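Local structure of phosphoribosylamine--glycine ligase (Thermotoga maritima, 1VKZ) at residues N195-A199 and F213-Y217; G231-P237 and G326-V332; F113-Y117 and W257-E262; E80-E84 and G95-A101. The protein catalyses the ATP-dependent joining of glycine to 5-phosphoribosylamine, giving glycinamide ribonucleotide, ADP and phosphate in de novo purine synthesis. One frame throughout, in Å; residues are numbered along the deposited sequence.

Contact 1 of 4, residues N195-A199 and F213-Y217; sequences NELSA and FVRDY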
loop_
_atom_site.group_PDB
_atom_site.type_symbol
_atom_site.label_atom_id
_atom_site.label_comp_id
_atom_site.label_asym_id
_atom_site.label_seq_id
_atom_site.Cartn_x
_atom_site.Cartn_y
_atom_site.Cartn_z
ATOM N N ASN A 195 6.610 5.176 17.203
ATOM C CA ASN A 195 5.985 3.992 16.641
ATOM C C ASN A 195 5.304 4.352 15.330
ATOM O O ASN A 195 4.498 5.263 15.273
ATOM C CB ASN A 195 4.963 3.445 17.618
ATOM C CG ASN A 195 5.495 3.400 19.041
ATOM O OD1 ASN A 195 6.682 3.150 19.266
ATOM N ND2 ASN A 195 4.623 3.664 20.006
ATOM N N GLU A 196 5.661 3.628 14.281
ATOM C CA GLU A 196 5.145 3.867 12.967
ATOM C C GLU A 196 3.751 3.286 12.864
ATOM O O GLU A 196 3.423 2.342 13.563
ATOM C CB GLU A 196 6.073 3.279 11.890
ATOM C CG GLU A 196 5.780 3.869 10.507
ATOM C CD GLU A 196 6.768 3.472 9.433
ATOM O OE1 GLU A 196 7.998 3.536 9.689
ATOM O OE2 GLU A 196 6.297 3.135 8.322
ATOM N N LEU A 197 2.945 3.874 11.982
ATOM C CA LEU A 197 1.526 3.557 11.857
ATOM C C LEU A 197 0.953 4.071 10.530
ATOM O O LEU A 197 1.305 5.125 10.052
ATOM C CB LEU A 197 0.770 4.205 13.005
ATOM C CG LEU A 197 -0.750 4.098 13.043
ATOM C CD1 LEU A 197 -1.226 2.644 13.279
ATOM C CD2 LEU A 197 -1.272 5.028 14.131
ATOM N N SER A 198 0.048 3.313 9.945
ATOM C CA SER A 198 -0.526 3.697 8.682
ATOM C C SER A 198 -1.966 4.047 8.939
ATOM O O SER A 198 -2.584 3.486 9.839
ATOM C CB SER A 198 -0.423 2.567 7.650
ATOM O OG SER A 198 -1.479 1.622 7.771
ATOM N N ALA A 199 -2.492 4.988 8.166
ATOM C CA ALA A 199 -3.901 5.256 8.176
ATOM C C ALA A 199 -4.405 5.368 6.727
ATOM O O ALA A 199 -3.749 5.917 5.888
ATOM C CB ALA A 199 -4.165 6.475 8.974
ATOM N N PHE A 213 -7.557 0.112 11.226
ATOM C CA PHE A 213 -6.093 0.127 11.333
ATOM C C PHE A 213 -5.554 -1.299 11.413
ATOM O O PHE A 213 -6.129 -2.170 12.103
ATOM C CB PHE A 213 -5.640 0.970 12.542
ATOM C CG PHE A 213 -6.039 2.404 12.434
ATOM C CD1 PHE A 213 -7.321 2.812 12.764
ATOM C CD2 PHE A 213 -5.164 3.350 11.947
ATOM C CE1 PHE A 213 -7.702 4.157 12.642
ATOM C CE2 PHE A 213 -5.558 4.701 11.815
ATOM C CZ PHE A 213 -6.816 5.086 12.151
ATOM N N VAL A 214 -4.473 -1.550 10.689
ATOM C CA VAL A 214 -3.895 -2.882 10.600
ATOM C C VAL A 214 -2.408 -2.760 10.876
ATOM O O VAL A 214 -1.853 -1.696 10.766
ATOM C CB VAL A 214 -4.220 -3.576 9.235
ATOM C CG1 VAL A 214 -5.681 -3.480 8.950
ATOM C CG2 VAL A 214 -3.486 -2.976 8.109
ATOM N N ARG A 215 -1.764 -3.828 11.292
ATOM C CA ARG A 215 -0.354 -3.740 11.590
ATOM C C ARG A 215 0.344 -4.548 10.525
ATOM O O ARG A 215 -0.007 -5.676 10.279
ATOM C CB ARG A 215 -0.038 -4.241 13.012
ATOM C CG ARG A 215 1.447 -4.160 13.337
ATOM C CD ARG A 215 1.825 -4.105 14.798
ATOM N NE ARG A 215 0.986 -3.247 15.646
ATOM C CZ ARG A 215 0.815 -1.925 15.513
ATOM N NH1 ARG A 215 1.379 -1.238 14.517
ATOM N NH2 ARG A 215 0.034 -1.282 16.379
ATOM N N ASP A 216 1.321 -3.957 9.870
ATOM C CA ASP A 216 2.056 -4.670 8.838
ATOM C C ASP A 216 3.479 -5.077 9.305
ATOM O O ASP A 216 4.004 -4.599 10.321
ATOM C CB ASP A 216 2.044 -3.886 7.512
ATOM C CG ASP A 216 2.241 -2.380 7.703
ATOM O OD1 ASP A 216 3.382 -1.961 8.027
ATOM O OD2 ASP A 216 1.310 -1.555 7.534
ATOM N N TYR A 217 4.060 -6.004 8.547
ATOM C CA TYR A 217 5.330 -6.581 8.839
ATOM C C TYR A 217 6.186 -6.376 7.601
ATOM O O TYR A 217 6.095 -7.141 6.645
ATOM C CB TYR A 217 5.125 -8.058 9.155
ATOM C CG TYR A 217 4.440 -8.311 10.484
ATOM C CD1 TYR A 217 3.079 -8.129 10.622
ATOM C CD2 TYR A 217 5.165 -8.725 11.612
ATOM C CE1 TYR A 217 2.438 -8.359 11.815
ATOM C CE2 TYR A 217 4.526 -8.945 12.840
ATOM C CZ TYR A 217 3.155 -8.756 12.919
ATOM O OH TYR A 217 2.483 -8.971 14.094
HETATM O O HOH W 1 -3.829 1.031 9.063
#
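Leu197, Ser198 and Ala199, on strand 195-204 of the ATP-grasp fold, meet Phe213 where the returning chain crosses to a different sheet. With CG anti to the carbonyl carbon and beside the backbone N (chi1 -62°), the Phe213 ring brings its CD2-CE2 edge to the strand. Ser198 O lies near the ring plane, 3.3 Å from Phe213 CD2, so the carbonyl oxygen faces the slightly positive rim of the ring. Beside it, Ala199 CB packs obliquely at 3.6 Å from Phe213 CE2; a small methyl suits so close a neighbour. Leu197 CD1 adds looser contact, and Ile248 of helix 242-261 touches Leu197, Ala199 and Phe213. The two segments here are not sheet partners: 195-199 pairs with strand 269-277 and Arg215 with Trp235. No direct hydrogen bond joins them. Water 1 spans the gap instead, 2.7 Å from Ser198 OG and accepting from Val214 N at 3.1 Å. A serine suits this place, its short hydroxyl reaching the water that Val214 N also binds. Farther along, the like-charged carboxylates of Glu196 and Asp216 are not in contact, Glu196 OE2 being 5.9 Å from Asp216 OD1, and the Glu196 side chain is about 6 Å from that of Glu285, a predicted magnesium ligand.

Contact 2 of 4, residues G231-P237 and G326-V332; sequences GMGSWGP and GFAVDVV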
loop_
_atom_site.group_PDB
_atom_site.type_symbol
_atom_site.label_atom_id
_atom_site.label_comp_id
_atom_site.label_asym_id
_atom_site.label_seq_id
_atom_site.Cartn_x
_atom_site.Cartn_y
_atom_site.Cartn_z
ATOM N N GLY A 231 5.724 -6.098 2.197
ATOM C CA GLY A 231 4.971 -6.559 3.376
ATOM C C GLY A 231 4.845 -8.072 3.554
ATOM O O GLY A 231 4.354 -8.749 2.677
HETATM N N MSE A 232 5.250 -8.607 4.703
HETATM C CA MSE A 232 5.240 -10.072 4.947
HETATM C C MSE A 232 4.016 -10.605 5.741
HETATM O O MSE A 232 3.867 -11.805 5.984
HETATM C CB MSE A 232 6.533 -10.499 5.608
HETATM C CG MSE A 232 7.706 -10.369 4.671
HETATM SE SE MSE A 232 7.534 -11.572 3.106
HETATM C CE MSE A 232 8.133 -13.372 3.960
ATOM N N GLY A 233 3.146 -9.702 6.139
ATOM C CA GLY A 233 1.878 -10.097 6.687
ATOM C C GLY A 233 1.269 -8.895 7.344
ATOM O O GLY A 233 1.888 -7.827 7.424
ATOM N N SER A 234 0.046 -9.070 7.822
ATOM C CA SER A 234 -0.585 -8.058 8.639
ATOM C C SER A 234 -1.727 -8.673 9.400
ATOM O O SER A 234 -2.144 -9.811 9.156
ATOM C CB SER A 234 -1.066 -6.891 7.796
ATOM O OG SER A 234 -1.959 -7.380 6.840
ATOM N N TRP A 235 -2.197 -7.930 10.374
ATOM C CA TRP A 235 -3.379 -8.334 11.039
ATOM C C TRP A 235 -4.143 -7.114 11.433
ATOM O O TRP A 235 -3.629 -6.005 11.369
ATOM C CB TRP A 235 -3.051 -9.182 12.231
ATOM C CG TRP A 235 -2.327 -8.471 13.274
ATOM C CD1 TRP A 235 -0.950 -8.385 13.442
ATOM C CD2 TRP A 235 -2.904 -7.757 14.358
ATOM N NE1 TRP A 235 -0.657 -7.640 14.559
ATOM C CE2 TRP A 235 -1.836 -7.241 15.144
ATOM C CE3 TRP A 235 -4.216 -7.496 14.757
ATOM C CZ2 TRP A 235 -2.059 -6.481 16.297
ATOM C CZ3 TRP A 235 -4.428 -6.747 15.894
ATOM C CH2 TRP A 235 -3.360 -6.256 16.658
ATOM N N GLY A 236 -5.396 -7.326 11.809
ATOM C CA GLY A 236 -6.190 -6.256 12.322
ATOM C C GLY A 236 -7.446 -6.833 12.898
ATOM O O GLY A 236 -7.703 -8.044 12.754
ATOM N N PRO A 237 -8.244 -5.963 13.518
ATOM C CA PRO A 237 -7.922 -4.551 13.613
ATOM C C PRO A 237 -7.066 -4.221 14.825
ATOM O O PRO A 237 -7.179 -4.864 15.837
ATOM C CB PRO A 237 -9.292 -3.892 13.711
ATOM C CG PRO A 237 -10.141 -4.880 14.363
ATOM C CD PRO A 237 -9.537 -6.257 14.154
ATOM N N GLY A 326 -14.553 -8.965 13.907
ATOM C CA GLY A 326 -13.583 -9.959 14.306
ATOM C C GLY A 326 -12.194 -9.480 13.999
ATOM O O GLY A 326 -11.967 -8.295 13.948
ATOM N N PHE A 327 -11.279 -10.427 13.815
ATOM C CA PHE A 327 -9.891 -10.155 13.510
ATOM C C PHE A 327 -9.481 -10.904 12.249
ATOM O O PHE A 327 -9.937 -12.007 11.986
ATOM C CB PHE A 327 -9.007 -10.596 14.665
ATOM C CG PHE A 327 -9.190 -9.797 15.931
ATOM C CD1 PHE A 327 -10.148 -10.152 16.867
ATOM C CD2 PHE A 327 -8.368 -8.721 16.207
ATOM C CE1 PHE A 327 -10.296 -9.426 18.048
ATOM C CE2 PHE A 327 -8.527 -7.977 17.378
ATOM C CZ PHE A 327 -9.482 -8.332 18.295
ATOM N N ALA A 328 -8.614 -10.286 11.465
ATOM C CA ALA A 328 -8.044 -10.922 10.282
ATOM C C ALA A 328 -6.496 -10.957 10.384
ATOM O O ALA A 328 -5.872 -10.020 10.905
ATOM C CB ALA A 328 -8.506 -10.192 9.027
ATOM N N VAL A 329 -5.899 -12.073 9.952
ATOM C CA VAL A 329 -4.463 -12.213 9.891
ATOM C C VAL A 329 -4.129 -12.604 8.463
ATOM O O VAL A 329 -4.752 -13.498 7.873
ATOM C CB VAL A 329 -3.914 -13.261 10.918
ATOM C CG1 VAL A 329 -2.436 -13.570 10.697
ATOM C CG2 VAL A 329 -4.080 -12.765 12.332
ATOM N N ASP A 330 -3.136 -11.933 7.906
ATOM C CA ASP A 330 -2.599 -12.274 6.595
ATOM C C ASP A 330 -1.186 -12.817 6.798
ATOM O O ASP A 330 -0.332 -12.092 7.274
ATOM C CB ASP A 330 -2.582 -10.991 5.741
ATOM C CG ASP A 330 -2.095 -11.205 4.315
ATOM O OD1 ASP A 330 -1.686 -12.342 3.945
ATOM O OD2 ASP A 330 -2.108 -10.257 3.486
ATOM N N VAL A 331 -0.959 -14.092 6.488
ATOM C CA VAL A 331 0.378 -14.614 6.409
ATOM C C VAL A 331 0.717 -14.671 4.925
ATOM O O VAL A 331 0.087 -15.399 4.173
ATOM C CB VAL A 331 0.574 -16.036 7.072
ATOM C CG1 VAL A 331 1.948 -16.629 6.715
ATOM C CG2 VAL A 331 0.432 -15.985 8.571
ATOM N N VAL A 332 1.719 -13.893 4.529
ATOM C CA VAL A 332 2.183 -13.865 3.182
ATOM C C VAL A 332 3.179 -15.021 2.979
ATOM O O VAL A 332 4.162 -15.141 3.724
ATOM C CB VAL A 332 2.851 -12.504 2.840
ATOM C CG1 VAL A 332 3.253 -12.458 1.360
ATOM C CG2 VAL A 332 1.935 -11.327 3.157
HETATM O O HOH W 2 5.082 -13.982 6.051
#
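The rings of Trp235 and Phe327 meet loosely: Trp235 CZ3 comes to the edge of the Phe327 ring, near its plane, 4.4 Å from Phe327 CD2. Much tighter is the Pro237 ring, which crosses the phenylalanine at about a right angle and sets its CD obliquely 3.4 Å from the same Phe327 CD2. Phe327 CG lies beside its backbone N, anti to the carbonyl carbon (chi1 -67°), which sets CD2 against Pro237 CD. The peptide bond before Pro237 is cis. Replacing Phe327 by an alanine would probably open a gap beside Pro237 and leave the tip of the Trp235 indole without this neighbour. Strands 233-236 and 327-332 run antiparallel (178°). Ser234 and Asp330 form a hydrogen-bonded pair in which Asp330 N gives Ser234 O a nearly straight bond of 2.7 Å, while Ser234 N reaches Asp330 O at 3.1 Å in the carbonyl plane, on a lone pair. Gly236 and Ala328 exchange a second such pair. Gly233 must be glycine: a side chain would strike Asp330 O and the preceding carbonyl. Trp235 CB rests 3.7 Å from Val329 CG2. At Met232 the ladder closes with a weak hydrogen bond from Val332 N to Met232 O, and water 2 donates to both Met232 O and Val332 O. Asp330 OD2 is hydrogen-bonded to His377 ND1 on strand 374-382, so this buried carboxylate has its partner outside the pair. Ser234, Ala328 and Asp330 face helix 294-301, while Trp235, Val329 and Val331 face helix 385-398; strands 215-219 and 374-382 flank the pair within its antiparallel sheet.

Contact 3 of 4, residues F113-Y117 and W257-E262; sequences FMKKY and WGVEKE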
loop_
_atom_site.group_PDB
_atom_site.type_symbol
_atom_site.label_atom_id
_atom_site.label_comp_id
_atom_site.label_asym_id
_atom_site.label_seq_id
_atom_site.Cartn_x
_atom_site.Cartn_y
_atom_site.Cartn_z
ATOM N N PHE A 113 3.789 20.910 0.127
ATOM C CA PHE A 113 2.359 20.894 0.305
ATOM C C PHE A 113 2.029 20.943 1.794
ATOM O O PHE A 113 1.303 21.820 2.262
ATOM C CB PHE A 113 1.821 19.608 -0.326
ATOM C CG PHE A 113 0.359 19.406 -0.132
ATOM C CD1 PHE A 113 -0.550 20.092 -0.901
ATOM C CD2 PHE A 113 -0.108 18.562 0.842
ATOM C CE1 PHE A 113 -1.895 19.894 -0.711
ATOM C CE2 PHE A 113 -1.464 18.383 1.051
ATOM C CZ PHE A 113 -2.349 19.045 0.273
HETATM N N MSE A 114 2.587 20.005 2.544
HETATM C CA MSE A 114 2.323 19.930 3.962
HETATM C C MSE A 114 2.760 21.208 4.763
HETATM O O MSE A 114 2.078 21.664 5.694
HETATM C CB MSE A 114 3.010 18.695 4.497
HETATM C CG MSE A 114 2.449 17.423 3.965
HETATM SE SE MSE A 114 3.281 15.892 4.847
HETATM C CE MSE A 114 4.657 15.272 3.550
ATOM N N LYS A 115 3.915 21.764 4.415
ATOM C CA LYS A 115 4.357 23.008 5.034
ATOM C C LYS A 115 3.300 24.088 4.765
ATOM O O LYS A 115 2.859 24.757 5.672
ATOM C CB LYS A 115 5.722 23.432 4.488
ATOM C CG LYS A 115 6.499 24.419 5.393
ATOM C CD LYS A 115 7.459 25.319 4.597
ATOM C CE LYS A 115 8.609 24.539 3.952
ATOM N NZ LYS A 115 9.366 25.308 2.892
ATOM N N LYS A 116 2.873 24.198 3.509
ATOM C CA LYS A 116 1.840 25.154 3.081
ATOM C C LYS A 116 0.524 25.008 3.861
ATOM O O LYS A 116 0.004 25.965 4.426
ATOM C CB LYS A 116 1.565 24.965 1.588
ATOM C CG LYS A 116 1.234 26.230 0.820
ATOM C CD LYS A 116 0.841 25.902 -0.608
ATOM C CE LYS A 116 0.361 27.128 -1.328
ATOM N NZ LYS A 116 -0.496 26.786 -2.491
ATOM N N TYR A 117 -0.009 23.805 3.918
ATOM C CA TYR A 117 -1.294 23.620 4.533
ATOM C C TYR A 117 -1.240 23.232 6.030
ATOM O O TYR A 117 -2.233 22.795 6.602
ATOM C CB TYR A 117 -2.090 22.647 3.642
ATOM C CG TYR A 117 -2.394 23.261 2.293
ATOM C CD1 TYR A 117 -3.337 24.284 2.180
ATOM C CD2 TYR A 117 -1.711 22.882 1.143
ATOM C CE1 TYR A 117 -3.620 24.892 0.952
ATOM C CE2 TYR A 117 -1.988 23.491 -0.098
ATOM C CZ TYR A 117 -2.945 24.492 -0.177
ATOM O OH TYR A 117 -3.248 25.105 -1.367
ATOM N N TRP A 257 -8.386 19.510 2.447
ATOM C CA TRP A 257 -8.548 20.957 2.245
ATOM C C TRP A 257 -7.449 21.471 1.311
ATOM O O TRP A 257 -7.744 22.187 0.334
ATOM C CB TRP A 257 -8.570 21.719 3.577
ATOM C CG TRP A 257 -8.287 23.172 3.450
ATOM C CD1 TRP A 257 -7.259 23.858 4.022
ATOM C CD2 TRP A 257 -9.018 24.118 2.673
ATOM N NE1 TRP A 257 -7.304 25.178 3.656
ATOM C CE2 TRP A 257 -8.377 25.362 2.819
ATOM C CE3 TRP A 257 -10.147 24.035 1.838
ATOM C CZ2 TRP A 257 -8.836 26.516 2.179
ATOM C CZ3 TRP A 257 -10.597 25.180 1.194
ATOM C CH2 TRP A 257 -9.948 26.397 1.372
ATOM N N GLY A 258 -6.204 21.082 1.581
ATOM C CA GLY A 258 -5.091 21.507 0.760
ATOM C C GLY A 258 -5.270 21.131 -0.698
ATOM O O GLY A 258 -5.015 21.945 -1.578
ATOM N N VAL A 259 -5.744 19.913 -0.964
ATOM C CA VAL A 259 -6.069 19.483 -2.352
ATOM C C VAL A 259 -7.135 20.383 -2.976
ATOM O O VAL A 259 -7.010 20.796 -4.141
ATOM C CB VAL A 259 -6.560 18.018 -2.423
ATOM C CG1 VAL A 259 -6.879 17.619 -3.875
ATOM C CG2 VAL A 259 -5.533 17.039 -1.837
ATOM N N GLU A 260 -8.192 20.675 -2.223
ATOM C CA GLU A 260 -9.252 21.531 -2.733
ATOM C C GLU A 260 -8.708 22.922 -2.982
ATOM O O GLU A 260 -8.962 23.488 -4.022
ATOM C CB GLU A 260 -10.440 21.607 -1.781
ATOM C CG GLU A 260 -11.560 20.614 -2.070
ATOM C CD GLU A 260 -12.871 20.995 -1.358
ATOM O OE1 GLU A 260 -12.949 22.075 -0.681
ATOM O OE2 GLU A 260 -13.841 20.201 -1.482
ATOM N N LYS A 261 -7.954 23.466 -2.035
ATOM C CA LYS A 261 -7.347 24.751 -2.246
ATOM C C LYS A 261 -6.347 24.794 -3.439
ATOM O O LYS A 261 -6.170 25.846 -4.056
ATOM C CB LYS A 261 -6.707 25.276 -0.961
ATOM C CG LYS A 261 -6.298 26.754 -1.078
ATOM C CD LYS A 261 -6.870 27.580 0.031
ATOM C CE LYS A 261 -6.574 29.030 -0.172
ATOM N NZ LYS A 261 -5.121 29.329 -0.182
ATOM N N GLU A 262 -5.723 23.662 -3.787
ATOM C CA GLU A 262 -4.941 23.601 -5.048
ATOM C C GLU A 262 -5.821 23.532 -6.315
ATOM O O GLU A 262 -5.309 23.656 -7.424
ATOM C CB GLU A 262 -3.916 22.445 -5.041
ATOM C CG GLU A 262 -2.710 22.654 -4.129
ATOM C CD GLU A 262 -2.040 24.008 -4.301
ATOM O OE1 GLU A 262 -2.072 24.550 -5.432
ATOM O OE2 GLU A 262 -1.486 24.549 -3.311
#
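Tyr117 turns one face squarely onto Gly258, whose CA sits 3.4 Å from the ring centroid and only 6° off the normal, a CH-pi contact. Glycine is required, since a side chain here would run into both the Tyr117 and Phe113 rings. The Phe113 ring, swung out with CG anti to the backbone N (chi1 176°), presents its edge to the same helix, CE1 lying 3.6 Å from Gly258 C, and takes Tyr117 CD2 over one face. Tyr117 also points an edge at the face of Trp257 in an offset edge-to-face pair, its centroid 5.9 Å from that of the five-membered indole ring and the planes at 83°. Glu262 OE2 accepts twice. Lys116 NZ, ending an extended chain, meets the syn lone pair of Glu262 OE2 in a salt bridge of 2.6 Å. Tyr117 OH donates to the same Glu262 OE2 at 2.7 Å from above the carboxylate plane. A leucine in place of Tyr117 would probably strip Glu262 OE2 of its second donor and leave Gly258 CA without an aromatic face to pack on. This is a close helix-to-helix contact of the kind glycine permits, joining the C-terminal ends of helices 107-116 and 242-261 within the ATP-grasp region.

Contact 4 of 4, residues E80-E84 and G95-A101; sequences EFLVE and GPVKEVA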
loop_
_atom_site.group_PDB
_atom_site.type_symbol
_atom_site.label_atom_id
_atom_site.label_comp_id
_atom_site.label_asym_id
_atom_site.label_seq_id
_atom_site.Cartn_x
_atom_site.Cartn_y
_atom_site.Cartn_z
ATOM N N GLU A 80 -1.817 5.457 -11.645
ATOM C CA GLU A 80 -2.325 6.776 -11.314
ATOM C C GLU A 80 -1.514 8.013 -11.590
ATOM O O GLU A 80 -2.038 9.099 -11.403
ATOM C CB GLU A 80 -2.829 6.796 -9.897
ATOM C CG GLU A 80 -4.317 6.617 -9.898
ATOM C CD GLU A 80 -4.804 6.063 -8.643
ATOM O OE1 GLU A 80 -4.036 5.411 -7.911
ATOM O OE2 GLU A 80 -5.979 6.278 -8.399
ATOM N N PHE A 81 -0.294 7.885 -12.088
ATOM C CA PHE A 81 0.353 9.041 -12.729
ATOM C C PHE A 81 0.079 9.013 -14.244
ATOM O O PHE A 81 0.900 9.468 -15.035
ATOM C CB PHE A 81 1.813 9.125 -12.306
ATOM C CG PHE A 81 2.010 8.686 -10.878
ATOM C CD1 PHE A 81 2.413 7.389 -10.581
ATOM C CD2 PHE A 81 1.680 9.528 -9.827
ATOM C CE1 PHE A 81 2.521 6.968 -9.246
ATOM C CE2 PHE A 81 1.805 9.107 -8.504
ATOM C CZ PHE A 81 2.214 7.835 -8.217
ATOM N N LEU A 82 -1.094 8.449 -14.606
ATOM C CA LEU A 82 -1.927 8.904 -15.758
ATOM C C LEU A 82 -3.479 8.635 -15.675
ATOM O O LEU A 82 -4.257 9.506 -16.053
ATOM C CB LEU A 82 -1.364 8.389 -17.104
ATOM C CG LEU A 82 -1.764 9.113 -18.420
ATOM C CD1 LEU A 82 -2.391 10.520 -18.258
ATOM C CD2 LEU A 82 -0.558 9.226 -19.389
ATOM N N VAL A 83 -3.922 7.471 -15.188
ATOM C CA VAL A 83 -5.318 6.982 -15.430
ATOM C C VAL A 83 -6.450 8.042 -15.325
ATOM O O VAL A 83 -7.115 8.368 -16.333
ATOM C CB VAL A 83 -5.728 5.689 -14.583
ATOM C CG1 VAL A 83 -5.117 4.418 -15.155
ATOM C CG2 VAL A 83 -5.363 5.796 -13.120
ATOM N N GLU A 84 -6.652 8.588 -14.121
ATOM C CA GLU A 84 -7.864 9.361 -13.812
ATOM C C GLU A 84 -7.913 10.717 -14.492
ATOM O O GLU A 84 -7.336 10.896 -15.550
ATOM C CB GLU A 84 -8.007 9.484 -12.287
ATOM C CG GLU A 84 -9.038 10.513 -11.831
ATOM C CD GLU A 84 -10.495 10.213 -12.206
ATOM O OE1 GLU A 84 -10.844 9.048 -12.522
ATOM O OE2 GLU A 84 -11.313 11.173 -12.157
ATOM N N GLY A 95 -9.839 7.164 -8.365
ATOM C CA GLY A 95 -8.568 7.482 -7.875
ATOM C C GLY A 95 -8.223 8.827 -8.390
ATOM O O GLY A 95 -8.800 9.262 -9.341
ATOM N N PRO A 96 -7.279 9.507 -7.750
ATOM C CA PRO A 96 -7.068 10.913 -8.019
ATOM C C PRO A 96 -6.377 11.178 -9.351
ATOM O O PRO A 96 -5.646 10.312 -9.842
ATOM C CB PRO A 96 -6.186 11.332 -6.849
ATOM C CG PRO A 96 -5.452 10.152 -6.511
ATOM C CD PRO A 96 -6.352 9.005 -6.717
ATOM N N VAL A 97 -6.591 12.368 -9.909
ATOM C CA VAL A 97 -5.837 12.815 -11.097
ATOM C C VAL A 97 -4.344 12.930 -10.844
ATOM O O VAL A 97 -3.926 12.990 -9.706
ATOM C CB VAL A 97 -6.352 14.183 -11.645
ATOM C CG1 VAL A 97 -7.825 14.091 -12.042
ATOM C CG2 VAL A 97 -6.143 15.316 -10.666
ATOM N N LYS A 98 -3.550 12.967 -11.915
ATOM C CA LYS A 98 -2.080 13.047 -11.854
ATOM C C LYS A 98 -1.570 14.114 -10.884
ATOM O O LYS A 98 -0.607 13.876 -10.107
ATOM C CB LYS A 98 -1.490 13.426 -13.202
ATOM C CG LYS A 98 -1.454 12.352 -14.252
ATOM C CD LYS A 98 -0.381 12.654 -15.380
ATOM C CE LYS A 98 -0.516 14.056 -16.051
ATOM N NZ LYS A 98 -1.561 14.163 -17.150
ATOM N N GLU A 99 -2.183 15.294 -10.962
ATOM C CA GLU A 99 -1.750 16.426 -10.163
ATOM C C GLU A 99 -1.855 16.136 -8.679
ATOM O O GLU A 99 -1.053 16.596 -7.912
ATOM C CB GLU A 99 -2.556 17.682 -10.517
ATOM C CG GLU A 99 -2.279 18.216 -11.925
ATOM C CD GLU A 99 -3.234 17.698 -13.030
ATOM O OE1 GLU A 99 -3.886 16.620 -12.901
ATOM O OE2 GLU A 99 -3.331 18.401 -14.058
ATOM N N VAL A 100 -2.862 15.378 -8.280
ATOM C CA VAL A 100 -3.110 15.111 -6.866
ATOM C C VAL A 100 -2.194 13.988 -6.432
ATOM O O VAL A 100 -1.679 14.012 -5.308
ATOM C CB VAL A 100 -4.563 14.705 -6.581
ATOM C CG1 VAL A 100 -4.736 14.393 -5.140
ATOM C CG2 VAL A 100 -5.508 15.796 -6.968
ATOM N N ALA A 101 -1.992 13.033 -7.346
ATOM C CA ALA A 101 -1.118 11.883 -7.113
ATOM C C ALA A 101 0.378 12.240 -6.998
ATOM O O ALA A 101 1.160 11.387 -6.576
ATOM C CB ALA A 101 -1.334 10.820 -8.198
HETATM O O HOH W 3 -10.465 11.769 -9.437
#
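Apolar contact is concentrated on Phe81 and Ala101. Phe81 CE2 lies 3.6 Å from Ala101 CB, and the small alanine, pointing at the loop from the first turn of helix 98-105, lets the ring come close. The same ring edge also meets the helix backbone, with Ala101 O near its plane and 3.1 Å from Phe81 CE2. Phe81 also touches Leu151, in the predicted ATP-binding region. Lys98 contributes its aliphatic part: it lies alongside Leu82, pointing the same way, with CG 3.8 Å from Leu82 CA. Lys98 CD lies 3.5 Å from Phe81 O; beyond it, bends at chi3 and chi4 bring NZ 3.9 Å from Leu82 CD1. A long, flexible side chain suits this surface position. The aliphatic chain of Glu84 packs beside Val97, Glu84 CG being 3.8 Å from Val97 CG1.

Carboxylate contacts make a second group. The extended chain of Glu80 crosses Pro96 at about a right angle and brings OE2 to 3.2 Å from Pro96 CD. It also presses on Gly95 CA, where any side chain would collide with that oxygen.

Water 3 supplies the remaining link, donating to Gly95 O at 3.0 Å and weakly to Glu84 OE2.

No direct hydrogen bond thus joins the segments; packing and one water bridge, weak on its Glu84 side, join them, consistent with a pliable loop whose next five residues are not modelled.

Contacts 1 and 2 are buried and adjoin: strands 215-219 and 233-236 are neighbours in one sheet, with Arg215 N near Trp235 O. Their chemistry differs, for contact 2 is a regular backbone ladder uniting the ATP-grasp and C-terminal parts of the chain, whereas contact 1 runs between two different β-sheets through a ring and a water. Contacts 3 and 4 are only partly buried, and both lie across the chain's centre from contact 2. Contact 3 relies on aromatic packing and a salt bridge, contact 4 on apolar and loose polar approaches. These two touch where Val259 packs on Val100, joining helix 242-261 to helix 98-105. Helix 242-261 also reaches contact 1 through Ile248.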